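Local coordinates for galactose mutarotase-like protein (Clostridium acetobutylicum, PDB 3OS7) that probably binds carbohydrate and, as in related galactose mutarotases, may interconvert the alpha and beta anomers of an aldose sugar, at residues L31-P34 with D35-G38. Residues are numbered along the deposited sequence; the frame is centred on the assembly and turned at random.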
loop_
_atom_site.group_PDB
_atom_site.type_symbol
_atom_site.label_atom_id
_atom_site.label_comp_id
_atom_site.label_asym_id
_atom_site.label_seq_id
_atom_site.Cartn_x
_atom_site.Cartn_y
_atom_site.Cartn_z
ATOM N N LEU A 31 3.033 -14.506 -3.695
ATOM C CA LEU A 31 3.483 -15.106 -2.431
ATOM C C LEU A 31 3.064 -14.168 -1.313
ATOM O O LEU A 31 3.418 -12.999 -1.337
ATOM C CB LEU A 31 5.001 -15.289 -2.448
ATOM C CG LEU A 31 5.637 -15.824 -1.160
ATOM C CD1 LEU A 31 5.043 -17.187 -0.793
ATOM C CD2 LEU A 31 7.158 -15.879 -1.367
ATOM N N ILE A 32 2.339 -14.691 -0.320
ATOM C CA ILE A 32 1.907 -13.928 0.800
ATOM C C ILE A 32 2.460 -14.519 2.111
ATOM O O ILE A 32 2.580 -15.745 2.251
ATOM C CB ILE A 32 0.355 -13.798 0.844
ATOM C CG1 ILE A 32 -0.091 -12.741 1.867
ATOM C CG2 ILE A 32 -0.331 -15.153 1.129
ATOM C CD1 ILE A 32 -1.621 -12.442 1.775
ATOM N N ILE A 33 2.841 -13.616 3.024
ATOM C CA ILE A 33 3.433 -13.998 4.318
ATOM C C ILE A 33 2.507 -13.581 5.480
ATOM O O ILE A 33 2.607 -12.457 6.005
ATOM C CB ILE A 33 4.811 -13.364 4.556
ATOM C CG1 ILE A 33 5.727 -13.442 3.316
ATOM C CG2 ILE A 33 5.481 -14.055 5.782
ATOM C CD1 ILE A 33 6.063 -14.842 2.863
ATOM N N PRO A 34 1.608 -14.482 5.895
ATOM C CA PRO A 34 0.670 -14.140 6.966
ATOM C C PRO A 34 1.320 -13.640 8.259
ATOM O O PRO A 34 0.850 -12.643 8.825
ATOM C CB PRO A 34 -0.115 -15.437 7.177
ATOM C CG PRO A 34 -0.034 -16.128 5.858
ATOM C CD PRO A 34 1.335 -15.808 5.325
ATOM N N ASP A 35 2.421 -14.267 8.674
ATOM C CA ASP A 35 3.118 -13.881 9.905
ATOM C C ASP A 35 3.691 -12.462 9.946
ATOM O O ASP A 35 3.948 -11.944 11.028
ATOM C CB ASP A 35 4.273 -14.838 10.180
ATOM C CG ASP A 35 3.827 -16.114 10.901
ATOM O OD1 ASP A 35 2.690 -16.158 11.401
ATOM O OD2 ASP A 35 4.623 -17.064 10.967
ATOM N N VAL A 36 3.922 -11.852 8.780
ATOM C CA VAL A 36 4.358 -10.470 8.730
ATOM C C VAL A 36 3.375 -9.624 7.874
ATOM O O VAL A 36 3.558 -9.426 6.673
ATOM C CB VAL A 36 5.817 -10.330 8.247
ATOM C CG1 VAL A 36 6.274 -8.907 8.366
ATOM C CG2 VAL A 36 6.781 -11.275 9.062
ATOM N N GLY A 37 2.333 -9.139 8.520
ATOM C CA GLY A 37 1.430 -8.167 7.896
ATOM C C GLY A 37 0.543 -8.693 6.805
ATOM O O GLY A 37 -0.082 -7.897 6.090
ATOM N N GLY A 38 0.451 -10.014 6.649
ATOM C CA GLY A 38 -0.235 -10.569 5.471
ATOM C C GLY A 38 0.315 -9.957 4.199
ATOM O O GLY A 38 -0.421 -9.698 3.239
#
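Ile33 and Val36 are joined by the backbone bond that closes a type I beta turn: Val36 N donates to Ile33 O over 3.1 Å, and the bond is moderately bent, at 145°. A weak second bond, Gly38 N to Pro34 O at 3.4 Å, spans the residues that follow. Pro34 and Asp35 fill the two central positions, and the closed proline ring holds phi of Pro34 near -55°, which suits the first of them. After Val36 completes the turn, Gly37 and Gly38, both with positive phi, bring the backbone back toward Ile32.

Side-chain contacts are few. Ile32 packs against the carbonyl of Gly38 in van der Waals contact: it has CG1 anti to its backbone N (chi1 -168°) and an extended chain beyond, which carries CD1 to 3.3 Å from Gly38 O, with CG1 alongside the same oxygen at 3.4 Å. The apolar pair is Ile33 with Val36, where Ile33 CG2 lies loosely, 4.5 Å from Val36 CB.

Polar Asp35 turns elsewhere: its OD2 is hydrogen-bonded to His18 ND1.

The turn lies in the loop of a beta hairpin joining strands 28-33 and 39-45 of a five-stranded antiparallel sheet. Ile33 bonds across to Asn39 through the backbone, Ile32 pairs with Ile21 of strand 18-25, and Val36 packs against Phe62 and Phe65 of helix 62-67.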